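Local coordinates for protein molinate hydrolase (Gulosibacter molinativorax, PDB 4UB9) that hydrolyses the thiocarbamate herbicide molinate, as a zinc-binding member of the amidohydrolase family with a TIM-barrel-type catalytic domain, at residues Gly33-Leu43 / Pro53-Gly62; Arg109-Phe118 / Gly375-Glu383. All coordinates share one frame; numbering follows the deposited sequence.

Contact 1 pairs strand 36-39 with strand 55-60 in a four-stranded mixed sheet at the periphery of the chain, its centre about 26 Å from the chain centre. Contact 2 lies about 19 Å from that centre, within the amidohydrolase region, and joins helix 111-118 to the short helix 379-383. The two do not touch: their centres are about 40 Å apart and their nearest atoms about 25 Å. Neither includes His282 or His302, which bind the zinc ion, and both lie away from that site. They also differ in surroundings, since contact 1 meets no other chain of the four-chain assembly whereas contact 2 borders a second subunit.

Contact 1 of 2, residues Gly33-Leu43 / Pro53-Gly62; sequences GETIAIVGGTL and PETTVFIEDG
The hydroxyl of Thr35 accepts the backbone N-H of Asp61: Asp61 N to Thr35 OG1 is 3.1 Å, with 165° at the hydrogen. The first torsion of Thr35, -61°, sets its OG1 anti to the carbonyl carbon and brings Thr35 CG2 to 3.3 Å from Ile59 O. Replacing Thr35 with an alanine would probably leave the Asp61 N-H without this acceptor and the turn at Asp61 freer to shift. Beside it, Gly62 N bonds to Glu34 O.

Further along, Ile36 and Ile59, then Ile38 and Val57, form antiparallel hydrogen-bonded pairs. The Ile36 and Ile59 side chains lie alongside one another, pointing the same way, with Ile36 CG2 3.8 Å from Ile59 CD1. Between these pairs, on the other face of the sheet, Ala37 and Phe58 form a non-hydrogen-bonded pair. Phe58 has CG anti to the backbone N (chi1 -171°), and its ring comes back toward the partner strand with the methyl of Ala37 at its edge, Ala37 CB to Phe58 CD1 being 3.7 Å.

Beyond Ile38 the register slips by one. Gly41 N donates to Thr55 O at 3.0 Å, and Gly40 N makes a weak bond to the same oxygen; Gly40 adopts a positive phi. Thr56 OG1 takes a second weak bond from Gly40 N and is also bonded to Thr70. After the corner, Leu43 crosses over Thr55, with Leu43 CB 3.8 Å from Thr55 CB, and its CD1 approaches Val57 CG2. Ile439 touches both Leu43 and Val57. Strands 63-69 and 81-83 continue the sheet on either side of this pair. The one-residue slip opposite Thr55, together with the positive phi of Gly40, defines a G1 beta bulge within an antiparallel strand pair.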
loop_
_atom_site.group_PDB
_atom_site.type_symbol
_atom_site.label_atom_id
_atom_site.label_comp_id
_atom_site.label_asym_id
_atom_site.label_seq_id
_atom_site.Cartn_x
_atom_site.Cartn_y
_atom_site.Cartn_z
ATOM N N GLY A 33 -34.514 -13.698 38.674
ATOM C CA GLY A 33 -34.002 -14.677 39.603
ATOM C C GLY A 33 -35.112 -15.693 39.802
ATOM O O GLY A 33 -36.271 -15.331 40.016
ATOM N N GLU A 34 -34.738 -16.968 39.770
ATOM C CA GLU A 34 -35.692 -18.063 39.940
ATOM C C GLU A 34 -35.228 -19.183 40.867
ATOM O O GLU A 34 -34.117 -19.146 41.419
ATOM C CB GLU A 34 -36.045 -18.605 38.590
ATOM C CG GLU A 34 -37.100 -17.744 37.940
ATOM C CD GLU A 34 -37.431 -18.204 36.561
ATOM O OE1 GLU A 34 -37.033 -19.329 36.196
ATOM O OE2 GLU A 34 -38.065 -17.416 35.838
ATOM N N THR A 35 -36.111 -20.159 41.029
ATOM C CA THR A 35 -35.930 -21.228 41.991
ATOM C C THR A 35 -35.796 -22.570 41.291
ATOM O O THR A 35 -36.514 -22.891 40.370
ATOM C CB THR A 35 -37.087 -21.249 42.964
ATOM O OG1 THR A 35 -37.102 -20.001 43.653
ATOM C CG2 THR A 35 -36.939 -22.378 43.994
ATOM N N ILE A 36 -34.818 -23.341 41.721
ATOM C CA ILE A 36 -34.472 -24.594 41.050
ATOM C C ILE A 36 -33.564 -25.433 41.952
ATOM O O ILE A 36 -32.881 -24.912 42.848
ATOM C CB ILE A 36 -33.789 -24.344 39.676
ATOM C CG1 ILE A 36 -33.796 -25.599 38.784
ATOM C CG2 ILE A 36 -32.344 -23.880 39.851
ATOM C CD1 ILE A 36 -33.580 -25.335 37.302
ATOM N N ALA A 37 -33.546 -26.737 41.698
ATOM C CA ALA A 37 -32.634 -27.637 42.399
ATOM C C ALA A 37 -31.956 -28.530 41.423
ATOM O O ALA A 37 -32.566 -29.082 40.511
ATOM C CB ALA A 37 -33.378 -28.471 43.413
ATOM N N ILE A 38 -30.675 -28.703 41.652
ATOM C CA ILE A 38 -29.807 -29.525 40.780
ATOM C C ILE A 38 -29.466 -30.710 41.660
ATOM O O ILE A 38 -28.788 -30.546 42.674
ATOM C CB ILE A 38 -28.489 -28.805 40.358
ATOM C CG1 ILE A 38 -28.678 -27.280 40.152
ATOM C CG2 ILE A 38 -27.879 -29.464 39.141
ATOM C CD1 ILE A 38 -29.656 -26.892 39.079
ATOM N N VAL A 39 -29.947 -31.885 41.304
ATOM C CA VAL A 39 -29.890 -33.009 42.259
ATOM C C VAL A 39 -28.982 -34.180 41.854
ATOM O O VAL A 39 -29.027 -34.702 40.732
ATOM C CB VAL A 39 -31.296 -33.544 42.672
ATOM C CG1 VAL A 39 -32.255 -32.399 42.914
ATOM C CG2 VAL A 39 -31.863 -34.510 41.637
ATOM N N GLY A 40 -28.156 -34.575 42.815
ATOM C CA GLY A 40 -27.554 -35.901 42.824
ATOM C C GLY A 40 -26.398 -36.053 41.877
ATOM O O GLY A 40 -26.155 -37.133 41.328
ATOM N N GLY A 41 -25.635 -34.977 41.725
ATOM C CA GLY A 41 -24.435 -35.019 40.874
ATOM C C GLY A 41 -23.150 -34.831 41.654
ATOM O O GLY A 41 -23.169 -34.485 42.830
ATOM N N THR A 42 -22.038 -35.139 40.998
ATOM C CA THR A 42 -20.712 -34.852 41.535
ATOM C C THR A 42 -20.427 -33.332 41.457
ATOM O O THR A 42 -20.349 -32.761 40.376
ATOM C CB THR A 42 -19.636 -35.657 40.794
ATOM O OG1 THR A 42 -19.969 -37.048 40.868
ATOM C CG2 THR A 42 -18.262 -35.445 41.441
ATOM N N LEU A 43 -20.275 -32.711 42.622
ATOM C CA LEU A 43 -20.035 -31.283 42.716
ATOM C C LEU A 43 -18.551 -30.892 42.631
ATOM O O LEU A 43 -17.695 -31.379 43.404
ATOM C CB LEU A 43 -20.607 -30.717 43.997
ATOM C CG LEU A 43 -20.365 -29.200 44.205
ATOM C CD1 LEU A 43 -21.179 -28.376 43.234
ATOM C CD2 LEU A 43 -20.725 -28.790 45.622
ATOM N N PRO A 53 -19.326 -36.345 45.557
ATOM C CA PRO A 53 -20.435 -36.974 44.843
ATOM C C PRO A 53 -21.791 -36.779 45.535
ATOM O O PRO A 53 -21.865 -36.306 46.666
ATOM C CB PRO A 53 -20.043 -38.461 44.789
ATOM C CG PRO A 53 -18.692 -38.580 45.431
ATOM C CD PRO A 53 -18.537 -37.358 46.287
ATOM N N GLU A 54 -22.847 -37.161 44.838
ATOM C CA GLU A 54 -24.213 -37.203 45.429
ATOM C C GLU A 54 -24.651 -35.926 46.073
ATOM O O GLU A 54 -25.127 -35.904 47.217
ATOM C CB GLU A 54 -24.356 -38.380 46.407
ATOM C CG GLU A 54 -24.737 -39.566 45.582
ATOM C CD GLU A 54 -24.347 -40.898 46.136
ATOM O OE1 GLU A 54 -23.695 -40.983 47.204
ATOM O OE2 GLU A 54 -24.695 -41.878 45.459
ATOM N N THR A 55 -24.382 -34.858 45.359
ATOM C CA THR A 55 -24.593 -33.534 45.912
ATOM C C THR A 55 -25.761 -32.892 45.227
ATOM O O THR A 55 -26.054 -33.166 44.086
ATOM C CB THR A 55 -23.341 -32.647 45.803
ATOM O OG1 THR A 55 -22.194 -33.353 46.313
ATOM C CG2 THR A 55 -23.519 -31.375 46.601
ATOM N N THR A 56 -26.437 -32.083 46.008
ATOM C CA THR A 56 -27.545 -31.317 45.570
ATOM C C THR A 56 -27.289 -29.840 45.862
ATOM O O THR A 56 -26.815 -29.460 46.931
ATOM C CB THR A 56 -28.869 -31.802 46.218
ATOM O OG1 THR A 56 -29.256 -33.032 45.575
ATOM C CG2 THR A 56 -29.997 -30.775 46.078
ATOM N N VAL A 57 -27.636 -29.026 44.875
ATOM C CA VAL A 57 -27.533 -27.579 44.979
ATOM C C VAL A 57 -28.904 -26.949 44.854
ATOM O O VAL A 57 -29.659 -27.245 43.921
ATOM C CB VAL A 57 -26.659 -26.994 43.872
ATOM C CG1 VAL A 57 -26.604 -25.471 43.996
ATOM C CG2 VAL A 57 -25.275 -27.603 43.921
ATOM N N PHE A 58 -29.235 -26.112 45.816
ATOM C CA PHE A 58 -30.566 -25.561 45.873
ATOM C C PHE A 58 -30.505 -24.061 45.742
ATOM O O PHE A 58 -29.833 -23.367 46.525
ATOM C CB PHE A 58 -31.299 -25.944 47.171
ATOM C CG PHE A 58 -32.757 -25.581 47.172
ATOM C CD1 PHE A 58 -33.665 -26.351 46.487
ATOM C CD2 PHE A 58 -33.229 -24.495 47.905
ATOM C CE1 PHE A 58 -35.015 -26.035 46.482
ATOM C CE2 PHE A 58 -34.584 -24.177 47.918
ATOM C CZ PHE A 58 -35.478 -24.947 47.193
ATOM N N ILE A 59 -31.269 -23.574 44.779
ATOM C CA ILE A 59 -31.312 -22.149 44.465
ATOM C C ILE A 59 -32.718 -21.643 44.610
ATOM O O ILE A 59 -33.657 -22.238 44.109
ATOM C CB ILE A 59 -30.822 -21.849 43.027
ATOM C CG1 ILE A 59 -29.369 -22.306 42.859
ATOM C CG2 ILE A 59 -30.958 -20.376 42.696
ATOM C CD1 ILE A 59 -29.052 -22.783 41.447
ATOM N N GLU A 60 -32.820 -20.490 45.238
ATOM C CA GLU A 60 -34.078 -19.864 45.541
ATOM C C GLU A 60 -34.006 -18.363 45.214
ATOM O O GLU A 60 -33.176 -17.642 45.741
ATOM C CB GLU A 60 -34.342 -20.061 47.019
ATOM C CG GLU A 60 -35.788 -19.994 47.417
ATOM C CD GLU A 60 -35.968 -20.211 48.918
ATOM O OE1 GLU A 60 -36.735 -19.456 49.561
ATOM O OE2 GLU A 60 -35.318 -21.132 49.458
ATOM N N ASP A 61 -34.886 -17.913 44.331
ATOM C CA ASP A 61 -34.923 -16.514 43.905
ATOM C C ASP A 61 -33.565 -15.972 43.440
ATOM O O ASP A 61 -33.138 -14.885 43.828
ATOM C CB ASP A 61 -35.500 -15.645 45.026
ATOM C CG ASP A 61 -36.992 -15.890 45.233
ATOM O OD1 ASP A 61 -37.557 -16.754 44.545
ATOM O OD2 ASP A 61 -37.604 -15.218 46.071
ATOM N N GLY A 62 -32.886 -16.775 42.631
ATOM C CA GLY A 62 -31.608 -16.382 42.042
ATOM C C GLY A 62 -30.364 -16.649 42.867
ATOM O O GLY A 62 -29.283 -16.692 42.336
#

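Contact 2 of 2, residues Arg109-Phe118 / Gly375-Glu383; sequences RGGIEYLARF and GCTDPDILE
The edges of two aromatic rings, Tyr114 and Phe118, converge on one carboxylate oxygen: Asp378 OD2 lies in plane at each, 3.9 Å from Tyr114 CD1 and equally far from Phe118 CE2. The carboxylate stands almost upright to the tyrosine ring, their planes 87° apart. One face of the Phe118 ring carries Arg117 CG, 4.0 Å above the plane and displaced toward the rim. At the edge of the Arg117 guanidinium sits a water, which accepts from Arg117 NE and donates to Asp378 OD2, bridging charges too far apart for a direct bond. A second water links Tyr114 OH to Cys376 O.

The bend of Arg117 at its third torsion (-63°) helps place NH2 3.7 Å from Asp380 OD2. This is a long salt bridge of charge alone, because the oxygen lies well out of the guanidinium plane. Asp378 and Asp380 each form a salt bridge with Arg490, which probably offsets part of the negative charge gathered with nearby Glu113, and Asp380 OD1 is hydrogen-bonded to the hydroxyl of Tyr488. Asp378 OD1 accepts from Asp380 N at 2.9 Å, an N-cap bond at the start of helix 379-383.

Ile381 supplies the apolar part: its CD1 reaches 3.4 Å from Arg109 O and 3.8 Å from Gly110 CA, where Gly110 is the N-cap of helix 111-118.

A second subunit closes round the polar groups, with its Glu119 salt-bridged to Arg117, its Arg203 to Asp380 and its Ser197 hydrogen-bonded to Glu113. Within the chain, helix 103-106 packs on Tyr114 and Asp378, while helix 122-135 lies against Tyr114, Phe118 and Cys376.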
loop_
_atom_site.group_PDB
_atom_site.type_symbol
_atom_site.label_atom_id
_atom_site.label_comp_id
_atom_site.label_asym_id
_atom_site.label_seq_id
_atom_site.Cartn_x
_atom_site.Cartn_y
_atom_site.Cartn_z
ATOM N N ARG A 109 -8.746 -7.943 8.547
ATOM C CA ARG A 109 -9.824 -7.655 7.614
ATOM C C ARG A 109 -11.170 -7.679 8.303
ATOM O O ARG A 109 -11.355 -8.431 9.236
ATOM C CB ARG A 109 -9.906 -8.702 6.529
ATOM C CG ARG A 109 -8.626 -8.975 5.831
ATOM C CD ARG A 109 -8.681 -10.237 4.969
ATOM N NE ARG A 109 -7.411 -10.322 4.279
ATOM C CZ ARG A 109 -7.185 -9.768 3.095
ATOM N NH1 ARG A 109 -8.166 -9.153 2.445
ATOM N NH2 ARG A 109 -5.962 -9.807 2.549
ATOM N N GLY A 110 -12.109 -6.893 7.795
ATOM C CA GLY A 110 -13.510 -7.035 8.199
ATOM C C GLY A 110 -14.117 -5.877 8.953
ATOM O O GLY A 110 -15.352 -5.796 9.088
ATOM N N GLY A 111 -13.269 -5.028 9.518
ATOM C CA GLY A 111 -13.748 -3.919 10.373
ATOM C C GLY A 111 -14.791 -3.043 9.698
ATOM O O GLY A 111 -15.817 -2.698 10.284
ATOM N N ILE A 112 -14.533 -2.692 8.443
ATOM C CA ILE A 112 -15.401 -1.768 7.756
ATOM C C ILE A 112 -16.761 -2.409 7.558
ATOM O O ILE A 112 -17.780 -1.834 7.940
ATOM C CB ILE A 112 -14.867 -1.333 6.416
ATOM C CG1 ILE A 112 -13.560 -0.554 6.573
ATOM C CG2 ILE A 112 -15.878 -0.409 5.726
ATOM C CD1 ILE A 112 -12.822 -0.372 5.275
ATOM N N GLU A 113 -16.752 -3.582 6.939
ATOM C CA GLU A 113 -17.992 -4.258 6.547
ATOM C C GLU A 113 -18.832 -4.592 7.755
ATOM O O GLU A 113 -20.038 -4.341 7.782
ATOM C CB GLU A 113 -17.749 -5.511 5.693
ATOM C CG GLU A 113 -16.914 -6.600 6.353
ATOM C CD GLU A 113 -16.267 -7.546 5.347
ATOM O OE1 GLU A 113 -16.891 -8.585 4.990
ATOM O OE2 GLU A 113 -15.100 -7.292 4.956
ATOM N N TYR A 114 -18.189 -5.046 8.806
ATOM C CA TYR A 114 -18.908 -5.366 10.046
ATOM C C TYR A 114 -19.532 -4.126 10.713
ATOM O O TYR A 114 -20.710 -4.112 11.071
ATOM C CB TYR A 114 -17.918 -6.015 10.973
ATOM C CG TYR A 114 -18.324 -6.379 12.393
ATOM C CD1 TYR A 114 -19.048 -7.560 12.668
ATOM C CD2 TYR A 114 -17.876 -5.647 13.467
ATOM C CE1 TYR A 114 -19.333 -7.945 13.968
ATOM C CE2 TYR A 114 -18.154 -6.040 14.787
ATOM C CZ TYR A 114 -18.896 -7.168 15.019
ATOM O OH TYR A 114 -19.150 -7.529 16.310
ATOM N N LEU A 115 -18.745 -3.075 10.882
ATOM C CA LEU A 115 -19.294 -1.899 11.579
ATOM C C LEU A 115 -20.361 -1.181 10.751
ATOM O O LEU A 115 -21.282 -0.580 11.309
ATOM C CB LEU A 115 -18.189 -0.938 11.994
ATOM C CG LEU A 115 -17.293 -1.520 13.119
ATOM C CD1 LEU A 115 -16.068 -0.648 13.379
ATOM C CD2 LEU A 115 -18.069 -1.674 14.396
ATOM N N ALA A 116 -20.208 -1.204 9.437
ATOM C CA ALA A 116 -21.191 -0.544 8.595
ATOM C C ALA A 116 -22.464 -1.366 8.567
ATOM O O ALA A 116 -23.583 -0.844 8.601
ATOM C CB ALA A 116 -20.659 -0.338 7.201
ATOM N N ARG A 117 -22.293 -2.668 8.522
ATOM C CA ARG A 117 -23.458 -3.519 8.396
ATOM C C ARG A 117 -24.345 -3.399 9.602
ATOM O O ARG A 117 -25.547 -3.480 9.498
ATOM C CB ARG A 117 -23.042 -4.979 8.183
ATOM C CG ARG A 117 -24.186 -5.909 7.751
ATOM C CD ARG A 117 -23.710 -7.362 7.685
ATOM N NE ARG A 117 -22.669 -7.604 6.707
ATOM C CZ ARG A 117 -22.891 -7.762 5.403
ATOM N NH1 ARG A 117 -24.116 -7.702 4.916
ATOM N NH2 ARG A 117 -21.863 -7.962 4.568
ATOM N N PHE A 118 -23.746 -3.258 10.780
ATOM C CA PHE A 118 -24.550 -3.285 12.015
ATOM C C PHE A 118 -24.779 -1.958 12.699
ATOM O O PHE A 118 -25.369 -1.933 13.762
ATOM C CB PHE A 118 -23.981 -4.315 12.971
ATOM C CG PHE A 118 -23.980 -5.683 12.372
ATOM C CD1 PHE A 118 -25.181 -6.296 12.057
ATOM C CD2 PHE A 118 -22.810 -6.296 12.002
ATOM C CE1 PHE A 118 -25.214 -7.535 11.436
ATOM C CE2 PHE A 118 -22.825 -7.540 11.373
ATOM C CZ PHE A 118 -24.039 -8.155 11.093
ATOM N N GLY A 375 -14.202 -13.037 20.289
ATOM C CA GLY A 375 -15.379 -12.291 19.818
ATOM C C GLY A 375 -16.235 -13.135 18.909
ATOM O O GLY A 375 -15.846 -14.192 18.468
ATOM N N CYS A 376 -17.430 -12.657 18.648
ATOM C CA CYS A 376 -18.330 -13.330 17.725
ATOM C C CYS A 376 -18.029 -12.832 16.316
ATOM O O CYS A 376 -18.531 -11.807 15.834
ATOM C CB CYS A 376 -19.780 -13.126 18.132
ATOM S SG CYS A 376 -20.906 -13.786 16.891
ATOM N N THR A 377 -17.198 -13.602 15.644
ATOM C CA THR A 377 -16.623 -13.216 14.370
ATOM C C THR A 377 -17.608 -13.295 13.220
ATOM O O THR A 377 -18.394 -14.222 13.106
ATOM C CB THR A 377 -15.405 -14.104 14.038
ATOM O OG1 THR A 377 -14.552 -14.119 15.183
ATOM C CG2 THR A 377 -14.612 -13.555 12.839
ATOM N N ASP A 378 -17.561 -12.286 12.362
ATOM C CA ASP A 378 -18.498 -12.214 11.245
ATOM C C ASP A 378 -18.373 -13.462 10.372
ATOM O O ASP A 378 -17.259 -13.840 9.991
ATOM C CB ASP A 378 -18.236 -10.964 10.403
ATOM C CG ASP A 378 -19.349 -10.680 9.414
ATOM O OD1 ASP A 378 -19.314 -11.260 8.307
ATOM O OD2 ASP A 378 -20.231 -9.862 9.724
ATOM N N PRO A 379 -19.502 -14.058 9.988
ATOM C CA PRO A 379 -19.457 -15.293 9.164
ATOM C C PRO A 379 -18.809 -15.139 7.825
ATOM O O PRO A 379 -18.162 -16.059 7.363
ATOM C CB PRO A 379 -20.907 -15.654 8.984
ATOM C CG PRO A 379 -21.692 -14.441 9.373
ATOM C CD PRO A 379 -20.866 -13.696 10.373
ATOM N N ASP A 380 -18.865 -13.961 7.234
ATOM C CA ASP A 380 -18.095 -13.749 5.985
ATOM C C ASP A 380 -16.599 -13.899 6.204
ATOM O O ASP A 380 -15.870 -14.372 5.322
ATOM C CB ASP A 380 -18.361 -12.390 5.327
ATOM C CG ASP A 380 -19.625 -12.354 4.535
ATOM O OD1 ASP A 380 -20.082 -13.401 4.027
ATOM O OD2 ASP A 380 -20.160 -11.245 4.379
ATOM N N ILE A 381 -16.132 -13.475 7.367
ATOM C CA ILE A 381 -14.694 -13.588 7.710
ATOM C C ILE A 381 -14.319 -15.016 8.097
ATOM O O ILE A 381 -13.255 -15.511 7.740
ATOM C CB ILE A 381 -14.321 -12.631 8.862
ATOM C CG1 ILE A 381 -14.432 -11.175 8.399
ATOM C CG2 ILE A 381 -12.917 -12.899 9.412
ATOM C CD1 ILE A 381 -13.245 -10.728 7.576
ATOM N N LEU A 382 -15.180 -15.662 8.857
ATOM C CA LEU A 382 -14.982 -17.104 9.161
ATOM C C LEU A 382 -14.931 -17.936 7.886
ATOM O O LEU A 382 -14.107 -18.836 7.720
ATOM C CB LEU A 382 -16.101 -17.640 10.031
ATOM C CG LEU A 382 -16.125 -17.099 11.457
ATOM C CD1 LEU A 382 -17.335 -17.666 12.206
ATOM C CD2 LEU A 382 -14.841 -17.421 12.205
ATOM N N GLU A 383 -15.842 -17.605 6.985
ATOM C CA GLU A 383 -15.986 -18.303 5.724
ATOM C C GLU A 383 -14.677 -18.280 4.898
ATOM O O GLU A 383 -14.446 -19.142 4.099
ATOM C CB GLU A 383 -17.148 -17.671 4.936
ATOM C CG GLU A 383 -17.605 -18.466 3.740
ATOM C CD GLU A 383 -18.235 -19.814 4.139
ATOM O OE1 GLU A 383 -18.904 -19.904 5.193
ATOM O OE2 GLU A 383 -17.984 -20.805 3.422
HETATM O O HOH W 1 -20.222 -9.939 16.784
HETATM O O HOH W 2 -20.270 -7.873 7.756
#